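Local coordinates for protein Non-ribosomal peptide synthetase (PDB 6VTJ) that probably carries a peptide on the 4'-phosphopantetheine arm of its thiolation domain and releases it reductively, using NAD(P)H, in the adjoining reductase domain, at residues E145-E150 and S188-I193; K153-L158 and E209-V214; A357-D362 and I394-I399. All coordinates share one frame; numbering follows the deposited sequence.

Interaction 1. Residues E145-E150 and S188-I193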
loop_
_atom_site.group_PDB
_atom_site.type_symbol
_atom_site.label_atom_id
_atom_site.label_comp_id
_atom_site.label_asym_id
_atom_site.label_seq_id
_atom_site.Cartn_x
_atom_site.Cartn_y
_atom_site.Cartn_z
ATOM N N GLU A 145 11.044 -14.000 -9.008
ATOM C CA GLU A 145 10.374 -15.297 -9.006
ATOM C C GLU A 145 10.017 -15.750 -10.412
ATOM O O GLU A 145 9.996 -16.958 -10.686
ATOM C CB GLU A 145 9.110 -15.266 -8.144
ATOM C CG GLU A 145 9.358 -15.045 -6.663
ATOM C CD GLU A 145 10.169 -16.162 -5.998
ATOM O OE1 GLU A 145 10.068 -17.342 -6.431
ATOM O OE2 GLU A 145 10.906 -15.844 -5.030
ATOM N N PHE A 146 9.718 -14.819 -11.315
ATOM C CA PHE A 146 9.410 -15.227 -12.680
ATOM C C PHE A 146 10.638 -15.852 -13.327
ATOM O O PHE A 146 10.551 -16.904 -13.960
ATOM C CB PHE A 146 8.909 -14.038 -13.505
ATOM C CG PHE A 146 8.497 -14.410 -14.906
ATOM C CD1 PHE A 146 9.441 -14.487 -15.928
ATOM C CD2 PHE A 146 7.173 -14.716 -15.199
ATOM C CE1 PHE A 146 9.058 -14.848 -17.228
ATOM C CE2 PHE A 146 6.789 -15.076 -16.495
ATOM C CZ PHE A 146 7.734 -15.141 -17.505
ATOM N N ILE A 147 11.790 -15.191 -13.188
ATOM C CA ILE A 147 13.045 -15.745 -13.683
ATOM C C ILE A 147 13.256 -17.137 -13.126
ATOM O O ILE A 147 13.649 -18.059 -13.851
ATOM C CB ILE A 147 14.219 -14.821 -13.307
ATOM C CG1 ILE A 147 14.163 -13.515 -14.092
ATOM C CG2 ILE A 147 15.550 -15.502 -13.522
ATOM C CD1 ILE A 147 14.849 -12.375 -13.341
ATOM N N LYS A 148 13.000 -17.310 -11.824
ATOM C CA LYS A 148 13.393 -18.546 -11.160
ATOM C C LYS A 148 12.431 -19.697 -11.401
ATOM O O LYS A 148 12.852 -20.854 -11.296
ATOM C CB LYS A 148 13.533 -18.334 -9.653
ATOM C CG LYS A 148 14.778 -17.591 -9.245
ATOM C CD LYS A 148 15.028 -17.745 -7.758
ATOM N N SER A 149 11.160 -19.422 -11.720
ATOM C CA SER A 149 10.142 -20.467 -11.702
ATOM C C SER A 149 9.275 -20.538 -12.945
ATOM O O SER A 149 8.430 -21.432 -13.021
ATOM C CB SER A 149 9.211 -20.291 -10.492
ATOM O OG SER A 149 9.937 -19.855 -9.366
ATOM N N GLU A 150 9.430 -19.632 -13.898
ATOM C CA GLU A 150 8.613 -19.634 -15.095
ATOM C C GLU A 150 9.506 -19.778 -16.313
ATOM O O GLU A 150 10.718 -19.567 -16.245
ATOM C CB GLU A 150 7.774 -18.351 -15.195
ATOM C CG GLU A 150 6.842 -18.184 -14.020
ATOM C CD GLU A 150 5.828 -19.328 -13.923
ATOM O OE1 GLU A 150 5.356 -19.797 -14.992
ATOM O OE2 GLU A 150 5.509 -19.739 -12.781
ATOM N N SER A 188 17.465 -11.597 -23.331
ATOM C CA SER A 188 16.853 -12.866 -23.725
ATOM C C SER A 188 15.559 -13.091 -22.957
ATOM O O SER A 188 14.486 -12.958 -23.546
ATOM C CB SER A 188 17.831 -14.038 -23.566
ATOM O OG SER A 188 18.401 -14.102 -22.274
ATOM N N ARG A 189 15.608 -13.395 -21.653
ATOM C CA ARG A 189 14.365 -13.572 -20.899
ATOM C C ARG A 189 13.788 -12.248 -20.407
ATOM O O ARG A 189 12.565 -12.134 -20.274
ATOM C CB ARG A 189 14.563 -14.488 -19.684
ATOM C CG ARG A 189 15.311 -15.805 -19.902
ATOM C CD ARG A 189 14.445 -17.089 -19.825
ATOM N NE ARG A 189 13.217 -17.030 -19.017
ATOM C CZ ARG A 189 13.101 -17.408 -17.738
ATOM N NH1 ARG A 189 14.139 -17.868 -17.048
ATOM N NH2 ARG A 189 11.919 -17.321 -17.138
ATOM N N ILE A 190 14.628 -11.243 -20.139
ATOM C CA ILE A 190 14.189 -9.977 -19.556
ATOM C C ILE A 190 14.275 -8.886 -20.614
ATOM O O ILE A 190 15.365 -8.578 -21.111
ATOM C CB ILE A 190 15.023 -9.603 -18.324
ATOM C CG1 ILE A 190 15.009 -10.747 -17.305
ATOM C CG2 ILE A 190 14.511 -8.310 -17.710
ATOM C CD1 ILE A 190 15.961 -10.522 -16.127
ATOM N N ILE A 191 13.140 -8.262 -20.917
ATOM C CA ILE A 191 13.082 -7.204 -21.926
ATOM C C ILE A 191 12.744 -5.868 -21.270
ATOM O O ILE A 191 11.588 -5.632 -20.903
ATOM C CB ILE A 191 12.067 -7.540 -23.030
ATOM C CG1 ILE A 191 12.044 -9.042 -23.291
ATOM C CG2 ILE A 191 12.418 -6.801 -24.313
ATOM C CD1 ILE A 191 13.354 -9.561 -23.852
ATOM N N PRO A 192 13.718 -4.980 -21.081
ATOM C CA PRO A 192 13.404 -3.630 -20.581
ATOM C C PRO A 192 12.672 -2.802 -21.634
ATOM O O PRO A 192 13.090 -2.741 -22.789
ATOM C CB PRO A 192 14.787 -3.039 -20.267
ATOM C CG PRO A 192 15.704 -4.230 -20.124
ATOM C CD PRO A 192 15.165 -5.260 -21.078
ATOM N N ILE A 193 11.588 -2.145 -21.219
ATOM C CA ILE A 193 10.780 -1.293 -22.089
ATOM C C ILE A 193 10.681 0.088 -21.444
ATOM O O ILE A 193 10.160 0.222 -20.327
ATOM C CB ILE A 193 9.371 -1.875 -22.326
ATOM C CG1 ILE A 193 9.450 -3.299 -22.850
ATOM C CG2 ILE A 193 8.605 -1.024 -23.323
ATOM C CD1 ILE A 193 9.847 -3.379 -24.299
#
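R189 NH1 gives I147 O a hydrogen bond of 3.2 Å with an N-H...O angle of 162°, arriving in the carbonyl plane on a lone pair while the oxygen lies close to the guanidinium plane. NH2 reaches F146 O through a longer, weak bond of 3.5 Å, and E150 O stands 2.7 Å from the same nitrogen, displaced obliquely from the flat group. NE turns instead to G152 O. The arginine chain is bent at its second and third torsions, the third nearly eclipsed (chi3 -26°), which brings the guanidinium to the carbonyls at the end of helix 137-149. There NH2 also lies 3.8 Å from CE1 of F146, with ring and guanidinium planes 38° apart. E150 CB sits over one face of that ring, toward its rim.

Beside this polar cluster is a small apolar one. CD1 of I147 touches CD1 of I190 at 3.5 Å, the two side chains crossing at about a right angle, and this contact joins the end of helix 137-149 to strand 190-194 at the border of the parallel Rossmann sheet. I190 packs further on I154 and on L170 and M174 of helix 166-177. A leucine in place of R189 would probably leave I147 O and G152 O without their arginine donors and the helix end without its nearby positive charge. Since the partial negative charge of a helix gathers at its C-terminal carbonyls, a cation held there by several oxygens is likely to be electrostatically favourable, and its divided grip joins helix, following turn and strand entrance.

Interaction 2. Residues K153-L158 and E209-V214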
loop_
_atom_site.group_PDB
_atom_site.type_symbol
_atom_site.label_atom_id
_atom_site.label_comp_id
_atom_site.label_asym_id
_atom_site.label_seq_id
_atom_site.Cartn_x
_atom_site.Cartn_y
_atom_site.Cartn_z
ATOM N N LYS A 153 9.088 -15.201 -21.369
ATOM C CA LYS A 153 9.777 -13.918 -21.352
ATOM C C LYS A 153 9.031 -12.949 -20.445
ATOM O O LYS A 153 7.816 -13.064 -20.265
ATOM C CB LYS A 153 9.858 -13.319 -22.756
ATOM C CG LYS A 153 10.858 -13.962 -23.689
ATOM C CD LYS A 153 11.215 -13.017 -24.823
ATOM C CE LYS A 153 9.982 -12.623 -25.615
ATOM N NZ LYS A 153 10.346 -11.928 -26.886
ATOM N N ILE A 154 9.751 -11.974 -19.898
ATOM C CA ILE A 154 9.133 -10.941 -19.075
ATOM C C ILE A 154 9.594 -9.566 -19.559
ATOM O O ILE A 154 10.791 -9.255 -19.539
ATOM C CB ILE A 154 9.435 -11.144 -17.581
ATOM C CG1 ILE A 154 8.708 -10.092 -16.743
ATOM C CG2 ILE A 154 10.927 -11.097 -17.289
ATOM C CD1 ILE A 154 8.598 -10.479 -15.289
ATOM N N TYR A 155 8.645 -8.761 -20.013
ATOM C CA TYR A 155 8.863 -7.376 -20.397
ATOM C C TYR A 155 8.627 -6.488 -19.186
ATOM O O TYR A 155 7.558 -6.549 -18.581
ATOM C CB TYR A 155 7.890 -6.971 -21.503
ATOM C CG TYR A 155 8.038 -7.727 -22.807
ATOM C CD1 TYR A 155 7.606 -9.043 -22.929
ATOM C CD2 TYR A 155 8.591 -7.106 -23.929
ATOM C CE1 TYR A 155 7.732 -9.732 -24.138
ATOM C CE2 TYR A 155 8.723 -7.783 -25.137
ATOM C CZ TYR A 155 8.291 -9.096 -25.233
ATOM O OH TYR A 155 8.419 -9.765 -26.426
ATOM N N CYS A 156 9.587 -5.633 -18.861
ATOM C CA CYS A 156 9.486 -4.777 -17.680
ATOM C C CYS A 156 9.427 -3.334 -18.143
ATOM O O CYS A 156 10.402 -2.826 -18.702
ATOM C CB CYS A 156 10.667 -4.985 -16.737
ATOM S SG CYS A 156 10.919 -6.694 -16.251
ATOM N N MET A 157 8.305 -2.671 -17.895
ATOM C CA MET A 157 8.144 -1.284 -18.316
ATOM C C MET A 157 8.579 -0.338 -17.200
ATOM O O MET A 157 8.034 -0.387 -16.093
ATOM C CB MET A 157 6.703 -0.996 -18.719
ATOM C CG MET A 157 6.574 0.286 -19.522
ATOM S SD MET A 157 4.879 0.884 -19.657
ATOM C CE MET A 157 4.153 -0.393 -20.665
ATOM N N LEU A 158 9.509 0.537 -17.494
ATOM C CA LEU A 158 9.995 1.485 -16.552
ATOM C C LEU A 158 10.600 2.741 -17.173
ATOM O O LEU A 158 10.936 2.762 -18.315
ATOM C CB LEU A 158 11.012 0.822 -15.675
ATOM C CG LEU A 158 12.282 0.264 -16.273
ATOM C CD1 LEU A 158 13.316 1.301 -16.531
ATOM C CD2 LEU A 158 12.872 -0.889 -15.542
ATOM N N GLU A 209 4.108 -7.378 -29.678
ATOM C CA GLU A 209 4.910 -8.264 -28.839
ATOM C C GLU A 209 4.048 -9.404 -28.314
ATOM O O GLU A 209 2.866 -9.197 -28.010
ATOM C CB GLU A 209 5.528 -7.522 -27.643
ATOM C CG GLU A 209 6.489 -6.400 -28.007
ATOM C CD GLU A 209 7.736 -6.891 -28.712
ATOM O OE1 GLU A 209 8.156 -8.043 -28.462
ATOM O OE2 GLU A 209 8.302 -6.111 -29.511
ATOM N N PRO A 210 4.605 -10.614 -28.210
ATOM C CA PRO A 210 3.856 -11.783 -27.699
ATOM C C PRO A 210 3.657 -11.745 -26.181
ATOM O O PRO A 210 4.335 -12.411 -25.389
ATOM C CB PRO A 210 4.734 -12.959 -28.140
ATOM C CG PRO A 210 6.103 -12.411 -28.146
ATOM C CD PRO A 210 5.979 -10.979 -28.609
ATOM N N ILE A 211 2.675 -10.948 -25.762
ATOM C CA ILE A 211 2.357 -10.730 -24.359
ATOM C C ILE A 211 1.075 -11.477 -24.020
ATOM O O ILE A 211 0.033 -11.273 -24.658
ATOM C CB ILE A 211 2.239 -9.229 -24.041
ATOM C CG1 ILE A 211 3.640 -8.609 -24.081
ATOM C CG2 ILE A 211 1.566 -9.022 -22.668
ATOM C CD1 ILE A 211 3.669 -7.113 -24.211
ATOM N N ASP A 212 1.154 -12.339 -23.009
ATOM C CA ASP A 212 0.019 -13.134 -22.560
ATOM C C ASP A 212 -0.610 -12.641 -21.268
ATOM O O ASP A 212 -1.823 -12.785 -21.092
ATOM C CB ASP A 212 0.456 -14.589 -22.378
ATOM C CG ASP A 212 1.096 -15.136 -23.623
ATOM O OD1 ASP A 212 0.447 -15.032 -24.683
ATOM O OD2 ASP A 212 2.241 -15.640 -23.561
ATOM N N THR A 213 0.177 -12.070 -20.359
ATOM C CA THR A 213 -0.337 -11.630 -19.068
ATOM C C THR A 213 0.280 -10.294 -18.696
ATOM O O THR A 213 1.504 -10.167 -18.712
ATOM C CB THR A 213 -0.016 -12.629 -17.962
ATOM O OG1 THR A 213 -0.416 -13.957 -18.338
ATOM C CG2 THR A 213 -0.713 -12.205 -16.671
ATOM N N VAL A 214 -0.552 -9.316 -18.336
ATOM C CA VAL A 214 -0.075 -8.090 -17.705
ATOM C C VAL A 214 -0.172 -8.269 -16.197
ATOM O O VAL A 214 -1.201 -8.705 -15.692
ATOM C CB VAL A 214 -0.886 -6.872 -18.163
ATOM C CG1 VAL A 214 -0.361 -5.628 -17.465
ATOM C CG2 VAL A 214 -0.812 -6.709 -19.679
#
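Y155 and E209 meet where the phenol OH donates to OE1 at 2.7 Å, a case of one hydroxyl serving two charged neighbours, for K153 NZ in turn donates to the same OH at 2.9 Å. OE1 lies near the plane of the tyrosine ring, at its edge, and receives the bond on its anti side, 23° out of the carboxylate plane; a bend at chi2 of E209 (-65°) brings OE1 round to the hydroxyl. P210 closes in across the hydroxyl, its CD 3.5 Å from OH. This is the tight end.

The fold explains the span. Strands 154-158 and 213-216 flank strand 129-132 in the parallel Rossmann sheet, so Y155 and I211, the nearest pair of the two segments, keep their CA atoms 8.3 Å apart, and it is the tyrosine ring that bridges toward the run-in to the next strand but one. L130 of the central strand touches both Y155 and I211.

Toward the sheet the fit is slacker but buried: CG1 of I211 comes obliquely to CD1 of Y155 at 4.2 Å. On the solvent side, P210, the centre of an inverse gamma turn, is exposed, and K153 NZ approaches its CG only to 4.5 Å. K153 NZ stays 4.7 Å from E209 OE1, with the phenol OH bonded to both.

Interaction 3. Residues A357-D362 and I394-I399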
loop_
_atom_site.group_PDB
_atom_site.type_symbol
_atom_site.label_atom_id
_atom_site.label_comp_id
_atom_site.label_asym_id
_atom_site.label_seq_id
_atom_site.Cartn_x
_atom_site.Cartn_y
_atom_site.Cartn_z
ATOM N N ALA A 357 -0.570 -3.694 21.820
ATOM C CA ALA A 357 0.052 -5.008 21.965
ATOM C C ALA A 357 -0.773 -6.093 21.280
ATOM O O ALA A 357 -0.213 -7.004 20.655
ATOM C CB ALA A 357 0.241 -5.347 23.450
ATOM N N SER A 358 -2.107 -6.002 21.372
ATOM C CA SER A 358 -2.965 -7.072 20.867
ATOM C C SER A 358 -3.234 -6.991 19.369
ATOM O O SER A 358 -3.732 -7.969 18.791
ATOM C CB SER A 358 -4.293 -7.072 21.624
ATOM O OG SER A 358 -4.162 -7.825 22.823
ATOM N N GLU A 359 -2.910 -5.878 18.722
ATOM C CA GLU A 359 -3.200 -5.735 17.302
ATOM C C GLU A 359 -2.457 -6.784 16.489
ATOM O O GLU A 359 -1.228 -6.882 16.559
ATOM C CB GLU A 359 -2.831 -4.334 16.827
ATOM C CG GLU A 359 -3.247 -4.070 15.397
ATOM C CD GLU A 359 -3.146 -2.611 15.033
ATOM O OE1 GLU A 359 -2.096 -1.985 15.341
ATOM O OE2 GLU A 359 -4.121 -2.095 14.433
ATOM N N LYS A 360 -3.223 -7.586 15.750
ATOM C CA LYS A 360 -2.696 -8.641 14.901
ATOM C C LYS A 360 -2.286 -8.091 13.546
ATOM O O LYS A 360 -2.846 -7.108 13.056
ATOM C CB LYS A 360 -3.740 -9.735 14.658
ATOM C CG LYS A 360 -4.467 -10.256 15.874
ATOM C CD LYS A 360 -3.641 -11.234 16.649
ATOM C CE LYS A 360 -4.514 -12.006 17.632
ATOM N NZ LYS A 360 -3.672 -12.839 18.531
ATOM N N VAL A 361 -1.320 -8.757 12.916
ATOM C CA VAL A 361 -0.922 -8.375 11.572
ATOM C C VAL A 361 -0.449 -9.607 10.821
ATOM O O VAL A 361 0.081 -10.553 11.411
ATOM C CB VAL A 361 0.172 -7.286 11.591
ATOM C CG1 VAL A 361 1.551 -7.915 11.849
ATOM C CG2 VAL A 361 0.153 -6.540 10.288
ATOM N N ASP A 362 -0.684 -9.595 9.509
ATOM C CA ASP A 362 0.018 -10.472 8.586
ATOM C C ASP A 362 1.422 -9.943 8.338
ATOM O O ASP A 362 1.633 -8.731 8.203
ATOM C CB ASP A 362 -0.734 -10.557 7.260
ATOM C CG ASP A 362 -0.730 -9.231 6.502
ATOM O OD1 ASP A 362 -1.374 -8.259 6.971
ATOM O OD2 ASP A 362 -0.084 -9.158 5.439
ATOM N N ILE A 394 0.453 -12.611 13.504
ATOM C CA ILE A 394 1.147 -12.437 14.768
ATOM C C ILE A 394 0.605 -11.173 15.428
ATOM O O ILE A 394 -0.127 -10.393 14.818
ATOM C CB ILE A 394 2.680 -12.367 14.597
ATOM C CG1 ILE A 394 3.101 -11.203 13.717
ATOM C CG2 ILE A 394 3.206 -13.635 13.985
ATOM C CD1 ILE A 394 4.614 -11.065 13.633
ATOM N N SER A 395 0.960 -10.980 16.693
ATOM C CA SER A 395 0.581 -9.761 17.394
ATOM C C SER A 395 1.814 -8.911 17.648
ATOM O O SER A 395 2.940 -9.315 17.371
ATOM C CB SER A 395 -0.132 -10.082 18.704
ATOM O OG SER A 395 0.812 -10.462 19.675
ATOM N N HIS A 396 1.590 -7.711 18.191
ATOM C CA HIS A 396 2.716 -6.851 18.511
ATOM C C HIS A 396 3.466 -7.329 19.743
ATOM O O HIS A 396 4.590 -6.881 19.967
ATOM C CB HIS A 396 2.253 -5.408 18.676
ATOM C CG HIS A 396 2.024 -4.716 17.367
ATOM N ND1 HIS A 396 0.925 -4.971 16.573
ATOM C CD2 HIS A 396 2.772 -3.814 16.690
ATOM C CE1 HIS A 396 0.992 -4.237 15.478
ATOM N NE2 HIS A 396 2.107 -3.530 15.518
ATOM N N ARG A 397 2.893 -8.251 20.514
ATOM C CA ARG A 397 3.676 -8.920 21.542
ATOM C C ARG A 397 4.709 -9.836 20.908
ATOM O O ARG A 397 5.845 -9.920 21.387
ATOM C CB ARG A 397 2.764 -9.710 22.485
ATOM C CG ARG A 397 1.723 -8.868 23.205
ATOM C CD ARG A 397 0.874 -9.714 24.159
ATOM N NE ARG A 397 -0.059 -8.870 24.884
ATOM C CZ ARG A 397 -1.285 -8.580 24.460
ATOM N NH1 ARG A 397 -1.742 -9.092 23.319
ATOM N NH2 ARG A 397 -2.053 -7.770 25.175
ATOM N N ASP A 398 4.350 -10.505 19.811
ATOM C CA ASP A 398 5.334 -11.302 19.089
ATOM C C ASP A 398 6.460 -10.425 18.577
ATOM O O ASP A 398 7.656 -10.755 18.721
ATOM C CB ASP A 398 4.667 -12.033 17.925
ATOM C CG ASP A 398 3.684 -13.068 18.384
ATOM O OD1 ASP A 398 4.071 -13.914 19.216
ATOM O OD2 ASP A 398 2.525 -13.046 17.911
ATOM N N ILE A 399 6.091 -9.280 17.988
ATOM C CA ILE A 399 7.104 -8.392 17.437
ATOM C C ILE A 399 7.986 -7.850 18.545
ATOM O O ILE A 399 9.215 -7.840 18.426
ATOM C CB ILE A 399 6.459 -7.257 16.630
ATOM C CG1 ILE A 399 5.924 -7.798 15.305
ATOM C CG2 ILE A 399 7.472 -6.157 16.405
ATOM C CD1 ILE A 399 4.545 -7.294 14.977
#
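I394 and V361 form an antiparallel hydrogen-bonded pair, V361 N giving I394 O a bond of 2.8 Å nearly along the C=O axis and I394 N returning one to V361 O. Their side chains lie side by side, pointing the same way, with CG1 to CG1 at 4.1 Å. S395 then turns the chain into a helix. Its CB packs against A357 O, while its OG accepts a weak bond from R397 N and its own N donates to D398 OD2 at 2.9 Å, almost straight at 175°.

H396 aims ND1 at E359 O, 2.9 Å away and close to the ring plane, though the donor is tilted 30° from the carbonyl plane. That bond probably fixes the turn of the imidazole, and CD1 of I399 lies over one face of the ring, toward its rim. R397 is extended from CG to NE and reaches S358. Its NH1 grips S358 OG at 2.8 Å, the oxygen at the guanidinium edge, with a weaker bond from NH2; A357 CB sits 3.6 Å above one face, and NE forms a salt bridge with E412. I399 closes the core, its CD1 beside V361 CG1, where F339 of helix 338-349 touches both residues.

With S395 at the N-cap, the serine and D398 form a capping box, a classical helix N-terminus, here starting helix 396-403 directly from a short antiparallel strand pair at the border of the reductase sheet.

In the fold
Interactions 1 and 2 are neighbours, their centres 9 Å apart, and share a sheet edge: strands 190-194 and 154-158 lie side by side, with probable hydrogen bonds from I154 N to R189 O (2.8 Å) and from C156 N to I191 O (2.9 Å). Their segments alternate along the chain, and F146 CZ packs 3.5 Å from K153 O. Interaction 3 follows both in sequence, its centre 36 Å from that of interaction 1 and 38 Å from that of interaction 2, yet it reaches the same sheet. There the side chain of V361 is about 11 Å from the bound 4'-phosphopantetheine, whose pocket includes N337 and A338.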